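Local coordinates for protein chitinase (Thermococcus kodakarensis KOD1, PDB 5DHD) that is part of a chitinase, being its second chitin-binding domain, a small all-beta module that probably holds the enzyme on the polysaccharide, at residues A[13-18]-A[81-86]; A[32-37]-A[59-64]; A[43-48]-A[75-80]. All coordinates share one frame; numbering follows the deposited sequence.

Interaction 1 of 3, residues A[13-18]-A[81-86]; sequences VTDWGN and GSESVE. With PE3 (3,6,9,12,15,18,21,24,27,30,33,36,39-tridecaoxahentetracontane-1,41-diol), chain H.
With CG of D15 anti to the backbone N (chi1 176°) and OG of S82 likewise anti to its own N (chi1 177°), the aspartate carboxylate and the serine hydroxyl are brought together between residues 13-18 and 81-86. S82 OG donates to D15 OD2 over 2.4 Å, so short a separation that its exact length is doubtful. The other carboxylate oxygen points back at its own segment: D15 OD1 accepts from G17 N at 2.9 Å, nearly head-on, closing an Asx turn. That bond helps hold the carboxylate in place, and S82 may assist. Further along, N18 OD1 takes the backbone N of G81 on a lone pair in the carbonyl plane, at 3.0 Å and with an N-H...O angle of 160°. The carboxylate of E83 comes near the same aspartate, its OE2 lying 3.9 Å from D15 OD2, a proximity of like charges that may raise the proton affinity of either group. V13 CG1 adds a looser apolar touch on E83 CG. The contact lies at the surface, where the turn after strand 9-15 meets the loop leading into strand 85-92, and T19 OG1 of strand 19-26 bonds to G81 O and E83 N.

Interaction 2 of 3, residues A[32-37]-A[59-64]; sequences DWVVKV and YVVFTP. With PE3 (3,6,9,12,15,18,21,24,27,30,33,36,39-tridecaoxahentetracontane-1,41-diol), chain E.
Strands 34-37 and 59-64 form an antiparallel ladder within the five-stranded sheet, their axes 4.6 Å apart at the closest point. V35 and F62 make one hydrogen-bonded pair, V37 and V60 the next; the two bonds between V35 and F62 are almost straight, at 176°, and between these two pairs K36 faces V61 as a non-hydrogen-bonded pair. Next to the ladder, W33 and P64 meet in a CH-pi contact. The indole of W33 is swung between its backbone N and carbonyl carbon (chi1 51°), and P64 CD sits over the six-membered ring, 3.7 Å from its centroid. P64 CB lies against the same indole, 3.5 Å from W33 NE1, whose hydrogen bond goes to N68 O. On the face carrying V35, V37 and F62, the CG2 methyl of V37 meets the phenyl ring edge-on, in its plane, 3.9 Å from F62 CE2. The opposite face bears V34, K36 and V61, with V34 CG1 meeting V61 CG1 at 3.7 Å. There the extended K36 chain lifts its ammonium into a loop of polyether, where NZ bonds to four ether oxygens, O16 at 2.9 Å among them, much as a crown ether holds a cation. An aliphatic and aromatic inner face turned to a second sheet is the hallmark of a beta-sandwich, consistent with the cellulose-binding-domain family.

Interaction 3 of 3, residues A[43-48]-A[75-80]; sequences SSVSSF and FGFIAT
The phenyl ring of F77 is met obliquely by V45, whose CG2 methyl comes within 4.1 Å of F77 CD2, the side chains crossing at about a right angle. Beyond the two strands, F62 stacks on this ring and Y21 also meets it, in nearly the same orientation. The F48 ring leads away from F77, and these neighbours touch through their stems, CB to CB at 3.9 Å. Between V45 and F48 the register slips: S46 and S47 both face I78 in a classic beta bulge of strand 45-49, an outermost strand of the four-stranded sheet, paired with strand 72-79. I78 O receives S46 N at 2.8 Å and, more weakly, S47 N, while I78 N donates to S47 O with the donor 33° from the carbonyl plane. On the outer side I78 CD1 rests on S47 CB at 4.0 Å. Past the bulge T80 gathers the polar groups. Its OG1, set between backbone N and carbonyl carbon (chi1 61°), accepts S44 N at 3.1 Å and shares a water with S44 OG; its N donates to S44 O. Replacing T80 by a valine would probably leave S44 N without its acceptor and the water with just S44 OG of this pair, so the S44 peptide is held less firmly. S43 OG donates to T80 O, on a lone pair in the carbonyl plane at 2.8 Å, and also bonds S84 OG.

In the fold
Interactions 2 and 3 belong to different sheets and meet through the aromatic core between them: F62 CE2 lies 3.6 Å from F77 CD1, and W33 CH2 the same distance from F75 CD1. Their segments alternate along the chain, and both contacts are nested within the loop closed by interaction 1. That surface contact is centred about 9 Å from the centre of interaction 3, and N18 OD1 packs 3.3 Å from T80 CA. Interaction 2 is farther from it, about 19 Å between centres, yet V85 CG2 still packs on V37 CG1 at 3.9 Å. One polyether is held at K36 in interaction 2, and another lies beside V85 and E86 in interaction 1.

Interaction 1 of 3, residues A[13-18]-A[81-86]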
loop_
_atom_site.group_PDB
_atom_site.type_symbol
_atom_site.label_atom_id
_atom_site.label_comp_id
_atom_site.label_asym_id
_atom_site.label_seq_id
_atom_site.Cartn_x
_atom_site.Cartn_y
_atom_site.Cartn_z
ATOM N N VAL A 13 -0.313 7.297 -8.933
ATOM C CA VAL A 13 -0.399 6.220 -9.913
ATOM C C VAL A 13 0.248 6.596 -11.242
ATOM O O VAL A 13 -0.025 7.665 -11.788
ATOM C CB VAL A 13 -1.906 5.890 -10.156
ATOM C CG1 VAL A 13 -2.078 4.691 -11.074
ATOM C CG2 VAL A 13 -2.619 5.627 -8.817
ATOM N N THR A 14 1.101 5.719 -11.762
ATOM C CA THR A 14 1.781 5.978 -13.037
ATOM C C THR A 14 1.684 4.715 -13.884
ATOM O O THR A 14 2.194 3.662 -13.506
ATOM C CB THR A 14 3.243 6.383 -12.791
ATOM O OG1 THR A 14 3.258 7.550 -11.963
ATOM C CG2 THR A 14 3.956 6.697 -14.124
ATOM N N ASP A 15 1.063 4.845 -15.051
ATOM C CA ASP A 15 0.791 3.715 -15.934
ATOM C C ASP A 15 1.501 3.798 -17.286
ATOM O O ASP A 15 1.362 4.780 -18.022
ATOM C CB ASP A 15 -0.734 3.655 -16.114
ATOM C CG ASP A 15 -1.205 2.587 -17.097
ATOM O OD1 ASP A 15 -0.405 1.760 -17.571
ATOM O OD2 ASP A 15 -2.420 2.585 -17.373
ATOM N N TRP A 16 2.269 2.762 -17.605
ATOM C CA TRP A 16 2.977 2.693 -18.897
ATOM C C TRP A 16 2.792 1.315 -19.534
ATOM O O TRP A 16 3.509 0.964 -20.480
ATOM C CB TRP A 16 4.466 2.943 -18.685
ATOM C CG TRP A 16 5.127 1.893 -17.837
ATOM C CD1 TRP A 16 5.522 0.643 -18.227
ATOM C CD2 TRP A 16 5.480 2.014 -16.455
ATOM N NE1 TRP A 16 6.107 -0.021 -17.172
ATOM C CE2 TRP A 16 6.094 0.797 -16.070
ATOM C CE3 TRP A 16 5.335 3.034 -15.500
ATOM C CZ2 TRP A 16 6.564 0.573 -14.774
ATOM C CZ3 TRP A 16 5.803 2.813 -14.204
ATOM C CH2 TRP A 16 6.410 1.589 -13.855
ATOM N N GLY A 17 1.817 0.550 -19.048
ATOM C CA GLY A 17 1.617 -0.808 -19.551
ATOM C C GLY A 17 1.490 -1.629 -18.284
ATOM O O GLY A 17 0.633 -2.513 -18.160
ATOM N N ASN A 18 2.400 -1.343 -17.359
ATOM C CA ASN A 18 2.350 -1.902 -16.003
ATOM C C ASN A 18 2.206 -0.616 -15.204
ATOM O O ASN A 18 2.536 0.470 -15.707
ATOM C CB ASN A 18 3.618 -2.663 -15.625
ATOM C CG ASN A 18 3.719 -3.964 -16.381
ATOM O OD1 ASN A 18 2.716 -4.651 -16.562
ATOM N ND2 ASN A 18 4.921 -4.305 -16.837
ATOM N N GLY A 81 -0.122 -4.807 -15.747
ATOM C CA GLY A 81 -1.326 -4.300 -16.375
ATOM C C GLY A 81 -1.565 -2.826 -16.111
ATOM O O GLY A 81 -0.843 -2.184 -15.341
ATOM N N SER A 82 -2.598 -2.298 -16.755
ATOM C CA SER A 82 -2.971 -0.896 -16.640
ATOM C C SER A 82 -3.956 -0.654 -15.499
ATOM O O SER A 82 -5.088 -1.143 -15.526
ATOM C CB SER A 82 -3.578 -0.454 -17.970
ATOM O OG SER A 82 -4.013 0.885 -17.896
ATOM N N GLU A 83 -3.508 0.100 -14.498
ATOM C CA GLU A 83 -4.315 0.436 -13.327
ATOM C C GLU A 83 -5.097 -0.763 -12.802
ATOM O O GLU A 83 -6.326 -0.742 -12.729
ATOM C CB GLU A 83 -5.274 1.573 -13.696
ATOM C CG GLU A 83 -4.525 2.845 -14.076
ATOM C CD GLU A 83 -5.441 3.990 -14.454
ATOM O OE1 GLU A 83 -6.274 4.397 -13.615
ATOM O OE2 GLU A 83 -5.323 4.480 -15.595
ATOM N N SER A 84 -4.368 -1.802 -12.408
ATOM C CA SER A 84 -4.994 -3.018 -11.909
ATOM C C SER A 84 -5.393 -2.984 -10.433
ATOM O O SER A 84 -6.101 -3.880 -9.965
ATOM C CB SER A 84 -4.097 -4.217 -12.155
ATOM O OG SER A 84 -2.996 -4.180 -11.272
ATOM N N VAL A 85 -4.942 -1.974 -9.691
ATOM C CA VAL A 85 -5.315 -1.885 -8.279
ATOM C C VAL A 85 -6.748 -1.381 -8.150
ATOM O O VAL A 85 -7.084 -0.296 -8.633
ATOM C CB VAL A 85 -4.386 -0.935 -7.483
ATOM C CG1 VAL A 85 -4.961 -0.691 -6.080
ATOM C CG2 VAL A 85 -2.998 -1.546 -7.360
ATOM N N GLU A 86 -7.591 -2.172 -7.494
ATOM C CA GLU A 86 -8.987 -1.801 -7.310
ATOM C C GLU A 86 -9.208 -1.034 -6.016
ATOM O O GLU A 86 -10.094 -0.182 -5.943
ATOM C CB GLU A 86 -9.864 -3.046 -7.292
ATOM C CG GLU A 86 -9.705 -3.903 -8.535
ATOM C CD GLU A 86 -10.641 -5.089 -8.556
ATOM O OE1 GLU A 86 -10.981 -5.608 -7.472
ATOM O OE2 GLU A 86 -11.025 -5.505 -9.668
HETATM O O13 PE3 H . -12.999 4.586 -7.129
HETATM C C12 PE3 H . -11.664 4.577 -6.520
HETATM C C11 PE3 H . -10.946 3.285 -6.767
HETATM O O10 PE3 H . -10.277 3.274 -8.062
HETATM C C9 PE3 H . -9.696 1.949 -8.310
HETATM C C8 PE3 H . -9.021 1.835 -9.714
HETATM O O7 PE3 H . -9.991 2.201 -10.793
HETATM C C6 PE3 H . -9.330 2.084 -12.095
#

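Interaction 2 of 3, residues A[32-37]-A[59-64]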
loop_
_atom_site.group_PDB
_atom_site.type_symbol
_atom_site.label_atom_id
_atom_site.label_comp_id
_atom_site.label_asym_id
_atom_site.label_seq_id
_atom_site.Cartn_x
_atom_site.Cartn_y
_atom_site.Cartn_z
ATOM N N ASP A 32 3.112 -0.229 13.363
ATOM C CA ASP A 32 3.300 -1.427 12.568
ATOM C C ASP A 32 2.097 -1.416 11.632
ATOM O O ASP A 32 1.152 -2.191 11.783
ATOM C CB ASP A 32 3.291 -2.672 13.460
ATOM C CG ASP A 32 4.522 -2.735 14.354
ATOM O OD1 ASP A 32 5.625 -2.566 13.821
ATOM O OD2 ASP A 32 4.387 -2.955 15.570
ATOM N N TRP A 33 2.129 -0.498 10.673
ATOM C CA TRP A 33 1.032 -0.366 9.729
ATOM C C TRP A 33 0.892 -1.556 8.799
ATOM O O TRP A 33 1.831 -2.331 8.596
ATOM C CB TRP A 33 1.194 0.928 8.918
ATOM C CG TRP A 33 2.550 1.138 8.268
ATOM C CD1 TRP A 33 3.563 1.921 8.731
ATOM C CD2 TRP A 33 2.976 0.627 6.994
ATOM N NE1 TRP A 33 4.599 1.946 7.812
ATOM C CE2 TRP A 33 4.258 1.155 6.744
ATOM C CE3 TRP A 33 2.389 -0.221 6.038
ATOM C CZ2 TRP A 33 4.979 0.862 5.569
ATOM C CZ3 TRP A 33 3.099 -0.513 4.868
ATOM C CH2 TRP A 33 4.379 0.026 4.648
ATOM N N VAL A 34 -0.309 -1.698 8.246
ATOM C CA VAL A 34 -0.614 -2.773 7.322
ATOM C C VAL A 34 -1.403 -2.187 6.164
ATOM O O VAL A 34 -2.475 -1.621 6.361
ATOM C CB VAL A 34 -1.486 -3.862 8.003
ATOM C CG1 VAL A 34 -1.855 -4.953 7.003
ATOM C CG2 VAL A 34 -0.721 -4.472 9.171
ATOM N N VAL A 35 -0.858 -2.300 4.958
ATOM C CA VAL A 35 -1.553 -1.800 3.782
ATOM C C VAL A 35 -1.995 -3.003 2.956
ATOM O O VAL A 35 -1.168 -3.801 2.514
ATOM C CB VAL A 35 -0.668 -0.871 2.953
ATOM C CG1 VAL A 35 -1.310 -0.581 1.597
ATOM C CG2 VAL A 35 -0.477 0.433 3.707
ATOM N N LYS A 36 -3.304 -3.137 2.769
ATOM C CA LYS A 36 -3.871 -4.240 2.006
ATOM C C LYS A 36 -4.312 -3.752 0.642
ATOM O O LYS A 36 -5.099 -2.807 0.534
ATOM C CB LYS A 36 -5.062 -4.862 2.738
ATOM C CG LYS A 36 -4.712 -5.492 4.067
ATOM C CD LYS A 36 -5.887 -6.337 4.518
ATOM C CE LYS A 36 -5.488 -7.232 5.644
ATOM N NZ LYS A 36 -6.629 -8.037 6.147
ATOM N N VAL A 37 -3.821 -4.421 -0.393
ATOM C CA VAL A 37 -4.114 -4.048 -1.767
ATOM C C VAL A 37 -4.879 -5.138 -2.507
ATOM O O VAL A 37 -4.506 -6.311 -2.462
ATOM C CB VAL A 37 -2.798 -3.771 -2.514
ATOM C CG1 VAL A 37 -3.079 -3.388 -3.960
ATOM C CG2 VAL A 37 -1.999 -2.688 -1.783
ATOM N N TYR A 59 -5.343 -10.758 -1.126
ATOM C CA TYR A 59 -4.837 -9.391 -1.077
ATOM C C TYR A 59 -3.320 -9.385 -1.048
ATOM O O TYR A 59 -2.693 -10.382 -0.706
ATOM C CB TYR A 59 -5.334 -8.669 0.190
ATOM C CG TYR A 59 -6.793 -8.287 0.166
ATOM C CD1 TYR A 59 -7.793 -9.243 0.324
ATOM C CD2 TYR A 59 -7.172 -6.975 -0.092
ATOM C CE1 TYR A 59 -9.144 -8.890 0.212
ATOM C CE2 TYR A 59 -8.508 -6.611 -0.202
ATOM C CZ TYR A 59 -9.487 -7.573 -0.051
ATOM O OH TYR A 59 -10.808 -7.205 -0.166
ATOM N N VAL A 60 -2.730 -8.261 -1.436
ATOM C CA VAL A 60 -1.286 -8.114 -1.372
ATOM C C VAL A 60 -1.127 -7.266 -0.117
ATOM O O VAL A 60 -1.682 -6.169 -0.025
ATOM C CB VAL A 60 -0.702 -7.408 -2.625
ATOM C CG1 VAL A 60 0.819 -7.286 -2.475
ATOM C CG2 VAL A 60 -1.021 -8.233 -3.875
ATOM N N VAL A 61 -0.387 -7.789 0.854
ATOM C CA VAL A 61 -0.204 -7.108 2.126
ATOM C C VAL A 61 1.195 -6.542 2.302
ATOM O O VAL A 61 2.190 -7.272 2.251
ATOM C CB VAL A 61 -0.534 -8.077 3.300
ATOM C CG1 VAL A 61 -0.416 -7.359 4.625
ATOM C CG2 VAL A 61 -1.958 -8.646 3.137
ATOM N N PHE A 62 1.262 -5.232 2.513
ATOM C CA PHE A 62 2.532 -4.557 2.707
ATOM C C PHE A 62 2.677 -4.128 4.157
ATOM O O PHE A 62 1.725 -3.640 4.774
ATOM C CB PHE A 62 2.648 -3.318 1.804
ATOM C CG PHE A 62 2.763 -3.646 0.346
ATOM C CD1 PHE A 62 3.957 -4.097 -0.194
ATOM C CD2 PHE A 62 1.657 -3.496 -0.488
ATOM C CE1 PHE A 62 4.054 -4.391 -1.557
ATOM C CE2 PHE A 62 1.750 -3.792 -1.860
ATOM C CZ PHE A 62 2.941 -4.233 -2.384
ATOM N N THR A 63 3.875 -4.327 4.692
ATOM C CA THR A 63 4.187 -3.947 6.061
ATOM C C THR A 63 5.535 -3.233 6.047
ATOM O O THR A 63 6.340 -3.418 5.130
ATOM C CB THR A 63 4.200 -5.178 7.008
ATOM O OG1 THR A 63 5.011 -6.218 6.445
ATOM C CG2 THR A 63 2.779 -5.703 7.208
ATOM N N PRO A 64 5.809 -2.427 7.077
ATOM C CA PRO A 64 7.076 -1.695 7.115
ATOM C C PRO A 64 8.352 -2.464 7.372
ATOM O O PRO A 64 8.359 -3.471 8.081
ATOM C CB PRO A 64 6.860 -0.657 8.226
ATOM C CG PRO A 64 5.918 -1.374 9.179
ATOM C CD PRO A 64 4.960 -2.121 8.252
HETATM C C18 PE3 E . -9.802 -6.807 5.325
HETATM C C17 PE3 E . -9.910 -6.596 6.829
HETATM O O16 PE3 E . -8.615 -6.234 7.275
HETATM C C15 PE3 E . -8.561 -5.998 8.668
HETATM C C14 PE3 E . -7.123 -5.645 8.992
HETATM O O13 PE3 E . -6.386 -6.849 8.858
HETATM C C12 PE3 E . -5.025 -6.555 9.109
HETATM C C11 PE3 E . -4.228 -7.848 8.987
HETATM O O10 PE3 E . -4.462 -8.512 7.757
HETATM C C9 PE3 E . -3.629 -9.668 7.807
HETATM C C8 PE3 E . -3.729 -10.540 6.562
HETATM O O7 PE3 E . -5.061 -10.560 6.070
HETATM C C6 PE3 E . -5.021 -11.369 4.902
HETATM C C5 PE3 E . -6.399 -11.516 4.251
HETATM O O4 PE3 E . -7.096 -10.279 4.280
#

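Interaction 3 of 3, residues A[43-48]-A[75-80]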
loop_
_atom_site.group_PDB
_atom_site.type_symbol
_atom_site.label_atom_id
_atom_site.label_comp_id
_atom_site.label_asym_id
_atom_site.label_seq_id
_atom_site.Cartn_x
_atom_site.Cartn_y
_atom_site.Cartn_z
ATOM N N SER A 43 -3.736 -9.963 -12.365
ATOM C CA SER A 43 -2.635 -9.045 -12.107
ATOM C C SER A 43 -1.841 -9.494 -10.887
ATOM O O SER A 43 -2.353 -10.200 -10.022
ATOM C CB SER A 43 -3.147 -7.605 -11.883
ATOM O OG SER A 43 -2.087 -6.688 -11.585
ATOM N N SER A 44 -0.580 -9.085 -10.833
ATOM C CA SER A 44 0.271 -9.422 -9.705
ATOM C C SER A 44 1.294 -8.315 -9.512
ATOM O O SER A 44 1.545 -7.519 -10.418
ATOM C CB SER A 44 1.012 -10.758 -9.913
ATOM O OG SER A 44 1.887 -10.713 -11.017
ATOM N N VAL A 45 1.864 -8.249 -8.316
ATOM C CA VAL A 45 2.879 -7.251 -8.026
ATOM C C VAL A 45 4.196 -7.791 -8.556
ATOM O O VAL A 45 4.622 -8.890 -8.183
ATOM C CB VAL A 45 2.965 -6.981 -6.506
ATOM C CG1 VAL A 45 4.208 -6.167 -6.176
ATOM C CG2 VAL A 45 1.733 -6.240 -6.071
ATOM N N SER A 46 4.834 -7.032 -9.438
ATOM C CA SER A 46 6.101 -7.454 -10.023
ATOM C C SER A 46 7.313 -6.804 -9.365
ATOM O O SER A 46 8.435 -7.299 -9.493
ATOM C CB SER A 46 6.105 -7.189 -11.528
ATOM O OG SER A 46 5.802 -5.844 -11.808
ATOM N N SER A 47 7.092 -5.696 -8.665
ATOM C CA SER A 47 8.185 -5.005 -7.994
ATOM C C SER A 47 7.683 -4.235 -6.775
ATOM O O SER A 47 6.542 -3.779 -6.747
ATOM C CB SER A 47 8.853 -4.005 -8.953
ATOM O OG SER A 47 9.977 -3.372 -8.365
ATOM N N PHE A 48 8.525 -4.125 -5.755
ATOM C CA PHE A 48 8.172 -3.358 -4.565
ATOM C C PHE A 48 9.432 -2.946 -3.825
ATOM O O PHE A 48 10.498 -3.550 -4.001
ATOM C CB PHE A 48 7.210 -4.121 -3.628
ATOM C CG PHE A 48 7.808 -5.353 -2.997
ATOM C CD1 PHE A 48 7.823 -6.555 -3.681
ATOM C CD2 PHE A 48 8.360 -5.297 -1.719
ATOM C CE1 PHE A 48 8.392 -7.704 -3.089
ATOM C CE2 PHE A 48 8.928 -6.436 -1.116
ATOM C CZ PHE A 48 8.939 -7.627 -1.805
ATOM N N PHE A 75 6.609 4.124 0.395
ATOM C CA PHE A 75 6.998 2.871 -0.236
ATOM C C PHE A 75 6.291 2.800 -1.571
ATOM O O PHE A 75 5.519 3.695 -1.918
ATOM C CB PHE A 75 6.657 1.632 0.637
ATOM C CG PHE A 75 5.185 1.303 0.737
ATOM C CD1 PHE A 75 4.360 1.996 1.630
ATOM C CD2 PHE A 75 4.619 0.297 -0.057
ATOM C CE1 PHE A 75 3.009 1.687 1.729
ATOM C CE2 PHE A 75 3.264 -0.003 0.047
ATOM C CZ PHE A 75 2.464 0.699 0.948
ATOM N N GLY A 76 6.568 1.766 -2.350
ATOM C CA GLY A 76 5.898 1.678 -3.630
ATOM C C GLY A 76 5.939 0.289 -4.203
ATOM O O GLY A 76 6.657 -0.588 -3.710
ATOM N N PHE A 77 5.155 0.084 -5.252
ATOM C CA PHE A 77 5.127 -1.203 -5.916
ATOM C C PHE A 77 4.644 -1.027 -7.342
ATOM O O PHE A 77 4.078 0.010 -7.703
ATOM C CB PHE A 77 4.211 -2.215 -5.194
ATOM C CG PHE A 77 2.776 -1.779 -5.070
ATOM C CD1 PHE A 77 2.355 -1.002 -4.000
ATOM C CD2 PHE A 77 1.842 -2.187 -6.019
ATOM C CE1 PHE A 77 1.002 -0.628 -3.875
ATOM C CE2 PHE A 77 0.487 -1.826 -5.900
ATOM C CZ PHE A 77 0.072 -1.048 -4.833
ATOM N N ILE A 78 4.900 -2.038 -8.159
ATOM C CA ILE A 78 4.457 -2.027 -9.541
ATOM C C ILE A 78 3.603 -3.267 -9.726
ATOM O O ILE A 78 3.996 -4.364 -9.324
ATOM C CB ILE A 78 5.634 -2.070 -10.541
ATOM C CG1 ILE A 78 6.452 -0.777 -10.426
ATOM C CG2 ILE A 78 5.085 -2.263 -11.983
ATOM C CD1 ILE A 78 7.802 -0.816 -11.154
ATOM N N ALA A 79 2.418 -3.084 -10.300
ATOM C CA ALA A 79 1.509 -4.193 -10.561
ATOM C C ALA A 79 1.414 -4.353 -12.074
ATOM O O ALA A 79 1.506 -3.375 -12.817
ATOM C CB ALA A 79 0.124 -3.935 -9.959
ATOM N N THR A 80 1.237 -5.583 -12.536
ATOM C CA THR A 80 1.148 -5.827 -13.967
ATOM C C THR A 80 -0.173 -5.323 -14.524
ATOM O O THR A 80 -1.209 -5.394 -13.864
ATOM C CB THR A 80 1.290 -7.322 -14.276
ATOM O OG1 THR A 80 0.233 -8.051 -13.648
ATOM C CG2 THR A 80 2.649 -7.823 -13.771
HETATM O O HOH W 1 0.272 -10.894 -13.775
#